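Local coordinates for amine oxidase (Emericella nidulans, PDB 3PGB), which probably oxidises primary amines to aldehydes with oxygen, using a copper ion and a topaquinone cofactor made from one of its own tyrosines, at residues A[428-433]-A[442-447]; A[358-363]-A[408-413]; A[437-442]-A[774-779]; A[64-69]-A[353-358]. One frame throughout, in Å; residues are numbered along the deposited sequence.

Contact 1: A[428-433]-A[442-447]. With NAG (2-acetamido-2-deoxy-beta-D-glucopyranose), chain H.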
# COMPACT_ATOMS: atom_id res chain seq x y z
N LEU A 428 8.06 -25.46 -1.12
CA LEU A 428 8.12 -26.33 -2.29
C LEU A 428 9.43 -26.11 -3.04
O LEU A 428 10.13 -25.12 -2.83
CB LEU A 428 6.94 -26.06 -3.22
CG LEU A 428 5.55 -26.33 -2.64
CD1 LEU A 428 4.47 -25.80 -3.57
CD2 LEU A 428 5.37 -27.83 -2.39
N ASN A 429 9.74 -27.06 -3.92
CA ASN A 429 10.88 -26.94 -4.82
C ASN A 429 10.46 -26.29 -6.14
O ASN A 429 9.28 -26.24 -6.49
CB ASN A 429 11.47 -28.32 -5.14
CG ASN A 429 12.27 -28.90 -3.99
OD1 ASN A 429 12.52 -28.23 -2.99
ND2 ASN A 429 12.67 -30.16 -4.15
N THR A 430 11.46 -25.79 -6.87
CA THR A 430 11.31 -25.45 -8.27
C THR A 430 12.59 -25.90 -8.97
O THR A 430 13.65 -25.95 -8.35
CB THR A 430 11.10 -23.94 -8.51
OG1 THR A 430 12.16 -23.18 -7.90
CG2 THR A 430 9.75 -23.48 -7.97
N SER A 431 12.48 -26.24 -10.25
CA SER A 431 13.66 -26.60 -11.03
C SER A 431 13.66 -25.89 -12.37
O SER A 431 12.65 -25.32 -12.80
CB SER A 431 13.73 -28.12 -11.25
OG SER A 431 12.54 -28.59 -11.85
N PHE A 432 14.82 -25.92 -13.03
CA PHE A 432 14.93 -25.43 -14.40
C PHE A 432 15.98 -26.21 -15.18
O PHE A 432 16.91 -26.79 -14.60
CB PHE A 432 15.24 -23.94 -14.41
CG PHE A 432 16.66 -23.61 -14.03
CD1 PHE A 432 17.58 -23.24 -14.99
CD2 PHE A 432 17.06 -23.65 -12.70
CE1 PHE A 432 18.88 -22.93 -14.63
CE2 PHE A 432 18.35 -23.34 -12.34
CZ PHE A 432 19.27 -22.98 -13.30
N TYR A 433 15.82 -26.22 -16.49
CA TYR A 433 16.74 -26.92 -17.37
C TYR A 433 17.79 -25.95 -17.86
O TYR A 433 17.45 -24.85 -18.30
CB TYR A 433 15.99 -27.52 -18.57
CG TYR A 433 16.91 -28.10 -19.63
CD1 TYR A 433 17.21 -29.46 -19.64
CD2 TYR A 433 17.47 -27.30 -20.61
CE1 TYR A 433 18.04 -30.00 -20.61
CE2 TYR A 433 18.31 -27.83 -21.58
CZ TYR A 433 18.59 -29.18 -21.57
OH TYR A 433 19.42 -29.72 -22.53
N VAL A 442 16.09 -26.02 -4.03
CA VAL A 442 15.37 -26.61 -2.91
C VAL A 442 14.71 -25.51 -2.10
O VAL A 442 15.34 -24.51 -1.81
CB VAL A 442 16.32 -27.42 -2.00
CG1 VAL A 442 15.58 -27.90 -0.74
CG2 VAL A 442 16.91 -28.59 -2.75
N ASP A 443 13.44 -25.70 -1.76
CA ASP A 443 12.73 -24.76 -0.90
C ASP A 443 12.89 -23.33 -1.41
O ASP A 443 13.40 -22.45 -0.70
CB ASP A 443 13.22 -24.89 0.54
CG ASP A 443 13.02 -26.29 1.11
OD1 ASP A 443 13.74 -26.64 2.07
OD2 ASP A 443 12.14 -27.03 0.62
N SER A 444 12.45 -23.13 -2.64
CA SER A 444 12.49 -21.82 -3.29
C SER A 444 11.11 -21.16 -3.37
O SER A 444 11.02 -19.96 -3.51
CB SER A 444 13.11 -21.93 -4.68
OG SER A 444 12.72 -23.14 -5.31
N LEU A 445 10.04 -21.95 -3.30
CA LEU A 445 8.70 -21.40 -3.08
C LEU A 445 8.36 -21.55 -1.60
O LEU A 445 8.82 -22.49 -0.95
CB LEU A 445 7.64 -22.15 -3.89
CG LEU A 445 7.64 -22.00 -5.41
CD1 LEU A 445 6.58 -22.90 -6.03
CD2 LEU A 445 7.42 -20.54 -5.83
N CYS A 446 7.58 -20.62 -1.07
CA CYS A 446 7.04 -20.80 0.27
C CYS A 446 5.54 -20.51 0.31
O CYS A 446 5.01 -19.74 -0.51
CB CYS A 446 7.81 -19.98 1.30
SG CYS A 446 7.51 -18.21 1.30
N LEU A 447 4.87 -21.17 1.25
CA LEU A 447 3.44 -21.05 1.43
C LEU A 447 3.21 -20.83 2.91
O LEU A 447 3.80 -21.54 3.72
CB LEU A 447 2.73 -22.34 0.99
CG LEU A 447 2.76 -22.72 -0.49
CD1 LEU A 447 2.19 -24.11 -0.69
CD2 LEU A 447 1.97 -21.69 -1.31
C1 NAG H . 13.46 -30.94 -3.22
C2 NAG H . 12.66 -32.03 -2.51
C3 NAG H . 13.55 -32.95 -1.68
C4 NAG H . 14.78 -33.43 -2.46
C5 NAG H . 15.45 -32.23 -3.11
C6 NAG H . 16.65 -32.65 -3.97
C7 NAG H . 10.43 -31.98 -1.52
C8 NAG H . 9.45 -31.24 -0.65
N2 NAG H . 11.63 -31.42 -1.70
O3 NAG H . 12.81 -34.09 -1.29
O4 NAG H . 15.68 -34.10 -1.61
O5 NAG H . 14.50 -31.58 -3.93
O6 NAG H . 16.19 -33.39 -5.08
O7 NAG H . 10.12 -33.05 -2.04

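Contact 2: A[358-363]-A[408-413]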
# COMPACT_ATOMS: atom_id res chain seq x y z
N PHE A 358 5.60 -23.26 -13.23
CA PHE A 358 6.93 -22.66 -13.13
C PHE A 358 7.76 -22.89 -14.39
O PHE A 358 7.94 -24.02 -14.81
CB PHE A 358 7.66 -23.24 -11.93
CG PHE A 358 8.85 -22.44 -11.49
CD1 PHE A 358 10.11 -22.72 -11.97
CD2 PHE A 358 8.70 -21.41 -10.58
CE1 PHE A 358 11.21 -21.98 -11.57
CE2 PHE A 358 9.79 -20.66 -10.17
CZ PHE A 358 11.05 -20.95 -10.66
N ASN A 359 8.27 -21.81 -14.98
CA ASN A 359 9.17 -21.93 -16.13
C ASN A 359 10.46 -21.13 -15.98
O ASN A 359 10.63 -20.39 -15.01
CB ASN A 359 8.45 -21.60 -17.45
CG ASN A 359 7.95 -20.18 -17.51
OD1 ASN A 359 8.49 -19.27 -16.87
ND2 ASN A 359 6.90 -19.97 -18.31
N ARG A 360 11.37 -21.32 -16.93
CA ARG A 360 12.66 -20.63 -16.98
C ARG A 360 12.49 -19.12 -17.21
O ARG A 360 13.18 -18.32 -16.59
CB ARG A 360 13.56 -21.29 -18.06
CG ARG A 360 14.34 -20.37 -19.04
CD ARG A 360 15.53 -19.72 -18.39
NE ARG A 360 16.59 -19.31 -19.32
CZ ARG A 360 16.56 -18.22 -20.09
NH1 ARG A 360 15.51 -17.42 -20.14
NH2 ARG A 360 17.61 -17.95 -20.86
N ASP A 361 11.57 -18.73 -18.08
CA ASP A 361 11.46 -17.32 -18.48
C ASP A 361 10.94 -16.43 -17.35
O ASP A 361 11.60 -15.44 -17.00
CB ASP A 361 10.55 -17.16 -19.70
CG ASP A 361 11.10 -17.86 -20.94
OD1 ASP A 361 12.31 -18.18 -20.98
OD2 ASP A 361 10.29 -18.07 -21.88
N THR A 362 9.79 -16.77 -16.79
CA THR A 362 9.09 -15.89 -15.86
C THR A 362 8.89 -16.49 -14.46
O THR A 362 8.27 -15.87 -13.60
CB THR A 362 7.71 -15.49 -16.42
OG1 THR A 362 6.94 -16.67 -16.69
CG2 THR A 362 7.88 -14.70 -17.71
N GLY A 363 9.43 -17.68 -14.22
CA GLY A 363 9.37 -18.29 -12.90
C GLY A 363 7.97 -18.72 -12.55
O GLY A 363 7.39 -19.56 -13.22
N PHE A 408 13.77 -15.60 -14.87
CA PHE A 408 13.48 -15.60 -13.43
C PHE A 408 13.68 -16.98 -12.79
O PHE A 408 14.13 -17.08 -11.65
CB PHE A 408 12.05 -15.10 -13.18
CG PHE A 408 11.89 -13.62 -13.31
CD1 PHE A 408 11.97 -12.80 -12.19
CD2 PHE A 408 11.69 -13.03 -14.55
CE1 PHE A 408 11.84 -11.43 -12.30
CE2 PHE A 408 11.56 -11.65 -14.66
CZ PHE A 408 11.64 -10.86 -13.53
N GLY A 409 13.33 -18.03 -13.52
CA GLY A 409 13.42 -19.40 -13.02
C GLY A 409 14.80 -19.90 -12.61
O GLY A 409 14.92 -20.64 -11.63
N PRO A 410 15.86 -19.54 -13.36
CA PRO A 410 17.21 -19.97 -12.99
C PRO A 410 17.74 -19.34 -11.70
O PRO A 410 18.61 -19.92 -11.04
CB PRO A 410 18.07 -19.51 -14.18
CG PRO A 410 17.13 -19.37 -15.29
CD PRO A 410 15.84 -18.91 -14.69
N TYR A 411 17.24 -18.16 -11.35
CA TYR A 411 17.72 -17.43 -10.19
C TYR A 411 16.67 -17.35 -9.08
O TYR A 411 16.72 -16.46 -8.25
CB TYR A 411 18.18 -16.04 -10.61
CG TYR A 411 19.11 -16.08 -11.80
CD1 TYR A 411 20.44 -16.47 -11.65
CD2 TYR A 411 18.67 -15.75 -13.07
CE1 TYR A 411 21.30 -16.53 -12.73
CE2 TYR A 411 19.52 -15.81 -14.16
CZ TYR A 411 20.83 -16.19 -13.98
OH TYR A 411 21.68 -16.24 -15.06
N ALA A 412 15.74 -18.30 -9.08
CA ALA A 412 14.78 -18.44 -7.98
C ALA A 412 15.41 -19.32 -6.89
O ALA A 412 14.94 -20.43 -6.63
CB ALA A 412 13.48 -19.04 -8.49
N PHE A 413 16.45 -18.80 -6.25
CA PHE A 413 17.26 -19.57 -5.31
C PHE A 413 16.50 -19.97 -4.04
O PHE A 413 15.41 -19.47 -3.77
CB PHE A 413 18.50 -18.77 -4.89
CG PHE A 413 19.43 -18.45 -6.02
CD1 PHE A 413 19.94 -19.46 -6.83
CD2 PHE A 413 19.82 -17.13 -6.27
CE1 PHE A 413 20.82 -19.16 -7.87
CE2 PHE A 413 20.70 -16.83 -7.30
CZ PHE A 413 21.20 -17.84 -8.10

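Contact 3: A[437-442]-A[774-779]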
# COMPACT_ATOMS: atom_id res chain seq x y z
N GLU A 437 21.16 -30.31 -18.06
CA GLU A 437 21.09 -30.56 -16.62
C GLU A 437 19.76 -30.07 -16.07
O GLU A 437 19.22 -29.08 -16.57
CB GLU A 437 22.22 -29.83 -15.90
CG GLU A 437 23.65 -30.24 -16.28
CD GLU A 437 24.70 -29.24 -15.80
OE1 GLU A 437 24.38 -28.04 -15.64
OE2 GLU A 437 25.86 -29.65 -15.59
N THR A 438 19.24 -30.75 -15.06
CA THR A 438 18.12 -30.22 -14.30
C THR A 438 18.67 -29.69 -12.99
O THR A 438 19.26 -30.43 -12.21
CB THR A 438 17.05 -31.26 -14.03
OG1 THR A 438 16.54 -31.72 -15.29
CG2 THR A 438 15.90 -30.67 -13.22
N HIS A 439 18.49 -28.40 -12.79
CA HIS A 439 18.90 -27.73 -11.58
C HIS A 439 17.65 -27.60 -10.73
O HIS A 439 16.64 -27.09 -11.20
CB HIS A 439 19.46 -26.34 -11.92
CG HIS A 439 20.75 -26.38 -12.68
ND1 HIS A 439 21.92 -25.82 -12.20
CD2 HIS A 439 21.07 -26.92 -13.88
CE1 HIS A 439 22.89 -26.01 -13.07
NE2 HIS A 439 22.40 -26.68 -14.10
N THR A 440 17.71 -28.10 -9.49
CA THR A 440 16.62 -27.96 -8.55
C THR A 440 17.01 -26.95 -7.47
O THR A 440 18.06 -27.09 -6.84
CB THR A 440 16.25 -29.32 -7.90
OG1 THR A 440 15.65 -30.17 -8.88
CG2 THR A 440 15.26 -29.12 -6.74
N HIS A 441 16.18 -25.93 -7.30
CA HIS A 441 16.31 -24.98 -6.20
C HIS A 441 15.44 -25.48 -5.06
O HIS A 441 14.21 -25.38 -5.11
CB HIS A 441 15.84 -23.59 -6.62
CG HIS A 441 16.72 -22.93 -7.64
ND1 HIS A 441 18.09 -22.88 -7.51
CD2 HIS A 441 16.42 -22.29 -8.79
CE1 HIS A 441 18.60 -22.24 -8.55
NE2 HIS A 441 17.61 -21.86 -9.34
N VAL A 442 16.09 -26.02 -4.03
CA VAL A 442 15.37 -26.61 -2.91
C VAL A 442 14.71 -25.51 -2.10
O VAL A 442 15.34 -24.51 -1.81
CB VAL A 442 16.32 -27.42 -2.00
CG1 VAL A 442 15.58 -27.90 -0.74
CG2 VAL A 442 16.91 -28.59 -2.75
N GLN A 774 21.57 -25.75 1.31
CA GLN A 774 22.38 -26.51 0.34
C GLN A 774 22.48 -25.81 -1.01
O GLN A 774 23.52 -25.87 -1.67
CB GLN A 774 21.84 -27.94 0.18
CG GLN A 774 20.40 -28.05 -0.30
CD GLN A 774 19.86 -29.46 -0.13
OE1 GLN A 774 18.78 -29.65 0.43
NE2 GLN A 774 20.61 -30.45 -0.58
N GLY A 775 21.40 -25.15 -1.42
CA GLY A 775 21.39 -24.41 -2.67
C GLY A 775 20.90 -25.25 -3.83
O GLY A 775 19.86 -25.91 -3.73
N ASP A 776 21.65 -25.23 -4.92
CA ASP A 776 21.18 -25.75 -6.20
C ASP A 776 21.61 -27.20 -6.42
O ASP A 776 22.80 -27.48 -6.53
CB ASP A 776 21.68 -24.84 -7.34
CG ASP A 776 21.51 -25.46 -8.71
OD1 ASP A 776 20.61 -26.32 -8.88
OD2 ASP A 776 22.28 -25.08 -9.62
N VAL A 777 20.64 -28.11 -6.52
CA VAL A 777 20.92 -29.53 -6.71
C VAL A 777 20.84 -29.90 -8.19
O VAL A 777 19.76 -29.93 -8.78
CB VAL A 777 19.94 -30.40 -5.91
CG1 VAL A 777 20.25 -31.88 -6.12
CG2 VAL A 777 20.01 -30.03 -4.43
N VAL A 778 22.00 -30.21 -8.77
CA VAL A 778 22.11 -30.47 -10.21
C VAL A 778 22.08 -31.97 -10.51
O VAL A 778 22.77 -32.75 -9.86
CB VAL A 778 23.41 -29.87 -10.79
CG1 VAL A 778 23.36 -29.86 -12.32
CG2 VAL A 778 23.66 -28.46 -10.26
N VAL A 779 21.25 -32.35 -11.48
CA VAL A 779 21.20 -33.73 -12.00
C VAL A 779 21.40 -33.70 -13.51
O VAL A 779 20.64 -33.03 -14.22
CB VAL A 779 19.83 -34.40 -11.70
CG1 VAL A 779 19.68 -35.69 -12.51
CG2 VAL A 779 19.67 -34.67 -10.21

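Contact 4: A[64-69]-A[353-358]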
# COMPACT_ATOMS: atom_id res chain seq x y z
N LYS A 64 -7.77 -32.74 -11.06
CA LYS A 64 -7.25 -32.94 -12.40
C LYS A 64 -5.72 -32.96 -12.38
O LYS A 64 -5.11 -32.51 -11.41
CB LYS A 64 -7.72 -31.81 -13.30
CG LYS A 64 -9.23 -31.68 -13.41
CD LYS A 64 -9.83 -32.83 -14.23
CE LYS A 64 -11.35 -32.73 -14.28
NZ LYS A 64 -11.97 -33.86 -15.03
N GLU A 65 -5.11 -33.50 -13.44
CA GLU A 65 -3.66 -33.42 -13.56
C GLU A 65 -3.26 -31.96 -13.75
O GLU A 65 -4.05 -31.14 -14.20
CB GLU A 65 -3.14 -34.30 -14.70
CG GLU A 65 -3.12 -35.79 -14.38
CD GLU A 65 -2.09 -36.15 -13.31
OE1 GLU A 65 -1.19 -35.31 -13.03
OE2 GLU A 65 -2.17 -37.27 -12.76
N ASN A 66 -2.02 -31.64 -13.37
CA ASN A 66 -1.51 -30.29 -13.55
C ASN A 66 -0.87 -30.22 -14.94
O ASN A 66 0.28 -30.61 -15.14
CB ASN A 66 -0.51 -29.93 -12.44
CG ASN A 66 -0.01 -28.50 -12.53
OD1 ASN A 66 0.05 -27.90 -13.60
ND2 ASN A 66 0.38 -27.94 -11.39
N VAL A 67 -1.64 -29.71 -15.89
CA VAL A 67 -1.26 -29.71 -17.29
C VAL A 67 -0.29 -28.57 -17.66
O VAL A 67 0.12 -28.48 -18.82
CB VAL A 67 -2.51 -29.64 -18.20
CG1 VAL A 67 -3.46 -30.78 -17.88
CG2 VAL A 67 -3.22 -28.30 -18.05
N TRP A 68 0.06 -27.72 -16.69
CA TRP A 68 0.91 -26.54 -16.93
C TRP A 68 2.29 -26.56 -16.26
O TRP A 68 3.20 -25.88 -16.74
CB TRP A 68 0.20 -25.28 -16.45
CG TRP A 68 -1.21 -25.10 -16.89
CD1 TRP A 68 -1.64 -24.55 -18.06
CD2 TRP A 68 -2.38 -25.44 -16.14
NE1 TRP A 68 -3.01 -24.54 -18.09
CE2 TRP A 68 -3.49 -25.08 -16.93
CE3 TRP A 68 -2.60 -26.02 -14.89
CZ2 TRP A 68 -4.80 -25.27 -16.50
CZ3 TRP A 68 -3.90 -26.21 -14.46
CH2 TRP A 68 -4.98 -25.84 -15.27
N TYR A 69 2.44 -27.28 -15.16
CA TYR A 69 3.61 -27.08 -14.27
C TYR A 69 4.96 -27.17 -14.98
O TYR A 69 5.78 -26.27 -14.85
CB TYR A 69 3.58 -28.05 -13.08
CG TYR A 69 4.77 -27.87 -12.16
CD1 TYR A 69 4.81 -26.83 -11.24
CD2 TYR A 69 5.86 -28.73 -12.22
CE1 TYR A 69 5.90 -26.65 -10.40
CE2 TYR A 69 6.96 -28.56 -11.38
CZ TYR A 69 6.97 -27.52 -10.47
OH TYR A 69 8.04 -27.34 -9.64
N SER A 353 -8.57 -22.12 -4.26
CA SER A 353 -7.72 -23.19 -4.78
C SER A 353 -7.02 -22.72 -6.04
O SER A 353 -7.53 -21.83 -6.73
CB SER A 353 -8.53 -24.46 -5.07
OG SER A 353 -9.42 -24.27 -6.16
N PHE A 354 -5.87 -23.31 -6.33
CA PHE A 354 -5.14 -22.99 -7.55
C PHE A 354 -4.03 -24.00 -7.83
O PHE A 354 -3.63 -24.74 -6.93
CB PHE A 354 -4.54 -21.58 -7.47
CG PHE A 354 -3.60 -21.38 -6.31
CD1 PHE A 354 -4.05 -20.90 -5.11
CD2 PHE A 354 -2.25 -21.69 -6.44
CE1 PHE A 354 -3.18 -20.71 -4.04
CE2 PHE A 354 -1.37 -21.51 -5.38
CZ PHE A 354 -1.84 -21.02 -4.18
N TYR A 355 -3.55 -24.00 -9.07
CA TYR A 355 -2.39 -24.81 -9.46
C TYR A 355 -1.16 -23.93 -9.60
O TYR A 355 -1.26 -22.79 -10.03
CB TYR A 355 -2.64 -25.51 -10.80
CG TYR A 355 -3.68 -26.61 -10.77
CD1 TYR A 355 -5.03 -26.31 -10.75
CD2 TYR A 355 -3.31 -27.94 -10.79
CE1 TYR A 355 -6.00 -27.31 -10.75
CE2 TYR A 355 -4.26 -28.96 -10.78
CZ TYR A 355 -5.61 -28.64 -10.76
OH TYR A 355 -6.56 -29.64 -10.74
N ILE A 356 -0.01 -24.47 -9.23
CA ILE A 356 1.27 -23.80 -9.37
C ILE A 356 1.94 -24.26 -10.66
O ILE A 356 1.95 -25.45 -10.98
CB ILE A 356 2.18 -24.13 -8.16
CG1 ILE A 356 1.60 -23.52 -6.88
CG2 ILE A 356 3.61 -23.64 -8.37
CD1 ILE A 356 2.30 -23.98 -5.61
N ALA A 357 2.48 -23.30 -11.41
CA ALA A 357 3.29 -23.59 -12.59
C ALA A 357 4.59 -22.82 -12.49
O ALA A 357 4.68 -21.85 -11.74
CB ALA A 357 2.54 -23.20 -13.85
N PHE A 358 5.60 -23.26 -13.23
CA PHE A 358 6.93 -22.66 -13.13
C PHE A 358 7.76 -22.89 -14.39
O PHE A 358 7.94 -24.02 -14.81
CB PHE A 358 7.66 -23.24 -11.93
CG PHE A 358 8.85 -22.44 -11.49
CD1 PHE A 358 10.11 -22.72 -11.97
CD2 PHE A 358 8.70 -21.41 -10.58
CE1 PHE A 358 11.21 -21.98 -11.57
CE2 PHE A 358 9.79 -20.66 -10.17
CZ PHE A 358 11.05 -20.95 -10.66

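Contact 1: A[428-433]-A[442-447]
Leu428 and Leu445 sit opposite each other across the hairpin, their CB atoms 4.0 Å apart, and form the packed side of this contact. The CD1 methyl of Leu428 goes on to meet Leu447 CD1, while Thr430 CG2 lies 3.6 Å from Leu445 CG, the two side chains crossing at about a right angle. Ile356 and Phe358 of strand 352-359 cover this apolar face. Between the strands, Thr430 donates its hydroxyl proton to Ser444 OG (OG1 to OG 2.7 Å). With chi1 at 55°, Thr430 OG1 lies between its own N and carbonyl carbon while CG2 is left for the leucine.

The other side is looser and partly open to solvent. Asn429 carries an N-linked sugar on ND2, and its OD1 takes a nearly straight bond from Asp443 N (3.0 Å, 163°), a grip that should steady the glycosylated amide. Val442 CG2 brushes the sugar at C5, 3.9 Å away, and Asp443 OD1 turns to a salt bridge with Lys417.

Leu428 O accepts from Leu445 N at 3.2 Å and more weakly from Ser444 N. Two residues thus face one, the classic beta bulge, here where strand 437-451 turns a corner in its antiparallel hairpin with strand 426-434.

Contact 2: A[358-363]-A[408-413]
With CG anti to the backbone N (chi1 -163°), Phe358 extends its ring tip to the 408-413 loop, where CZ lies 3.7 Å from Gly409 CA and Ala412 CB stands at the ring edge. Arg360 instead bends at chi2 (75°), which lays its CD against Pro410 CG at 3.5 Å, the two side chains slanting past each other.

Two backbone bonds join the segments. Phe408 N gives an almost straight one to Asp361 O (3.0 Å, 171°), and Gly409 N binds Arg360 O at 3.1 Å. Gly409 lies close against segment 358-363, its CA 3.6 Å from Asn359 O. The Phe408 ring receives Asp361 O at its edge, and its CB packs on the Thr362-Gly363 peptide.

Asn359 shapes the turn. Its OD1 accepts from Thr362 N (2.8 Å) and, in the carbonyl plane on a lone pair, from Thr362 OG1. A salt bridge joins Arg360 to Asp361, which is also paired with Arg135.

The Phe408 side chain is about 4 Å from that of Asp403, the predicted proton acceptor. The whole is an Asx motif in the turn between strands 352-359 and 363-371, docked on a loop beside the probable active site.

Contact 3: A[437-442]-A[774-779]
Backbone N-H...O hydrogen bonds pair Thr438 with Val779 and Thr440 with Val777 in both directions, Thr438 N to Val779 O being 2.8 Å, while His439-Val778 and His441-Asp776 are the non-hydrogen-bonded pairs of this antiparallel match. The strand axes run at 158° to each other.

The polar side-chain bonds centre on His439. Its ND1 donates to the syn lone pair of Asp776 OD2 (2.7 Å, 160°), with the oxygen in the ring plane and the carboxylate nearly coplanar with the imidazole. Asp776 reaches this position because its CG is anti to the backbone N (chi1 167°). On the far nitrogen, NE2 meets Glu437 OE1 at 2.9 Å, from above the carboxylate plane. His441 uses NE2 for Pro410 O.

Apolar contacts fill in around these bonds. Val778 CG1 lies over one face of the His439 ring in a CH-pi contact, 3.9 Å from the centroid, and also touches Glu437 CB. On the face carrying Thr440 and Val777, Val777 CG2 meets Val442 CG2 at 3.8 Å. The amide oxygen of Gln774 rests against both Val442 methyls, while its NE2 bonds to Tyr791 OH.

With both ring nitrogens of His439 directed at carboxylates, its rotation is fixed and a protonated, positively charged imidazole would probably be favoured.

Contact 4: A[64-69]-A[353-358]
The Tyr355 ring takes the edge of Trp68 on one face: CZ3 of the indole lies 3.7 Å from Tyr355 CG, and the rings form a T-shaped pair with planes at 66°. At the rim of the tyrosine lie Asn66 ND2 and Lys64 O, both in the ring plane. The indole has Val67 CG2 over one face, whereas the edge of the Tyr69 ring is turned to Ile356 O, 3.2 Å from CD1.

Asn66 works at both ends of its amide, held nearly perpendicular to the Tyr355 ring. CG is anti to the backbone N (chi1 -176°), which directs ND2 to Ile356 O in a 3.0 Å bond; ND2 also serves Arg344 O. Its OD1 takes Trp68 N in the carbonyl plane (3.1 Å) and Tyr69 N from above it, an Asx turn that curls the 64-69 loop. A weak bond from Phe358 N to Tyr69 O closes the far end, where Tyr69 CE1 also packs on Phe358 CB at 4.1 Å.

The loop leads from strand 58-59 to helix 73-84 and lies along strand 352-359. Helix 114-122 adds Tyr120 and Leu121 beside Lys64 and Trp68, while strand 363-371 contributes Phe367, stacked on the indole whose NE1 reaches Tyr378.

Phe358 belongs to both contact 4 and contact 2: the 64-69 loop packs along residues 355-358, and the 408-413 loop follows from Phe358 into the turn. The centres of the two contacts are about 16 Å apart. The Phe358 ring also meets contact 1, its CD2 3.5 Å from Thr430 CG2. Contacts 1 and 3 share Val442 and strand 437-451, which is flanked by strands 426-434 and 776-781; Thr430 O is 2.7 Å from His441 N. Contact 2 joins contact 3 through Pro410 O and His441 NE2, 2.8 Å apart. Phe408 of contact 2 adjoins Asp403, the predicted proton acceptor, yet its side chain remains about 13 Å from the copper ion. The sugar on Asn429 of contact 1 also touches Thr440 of contact 3.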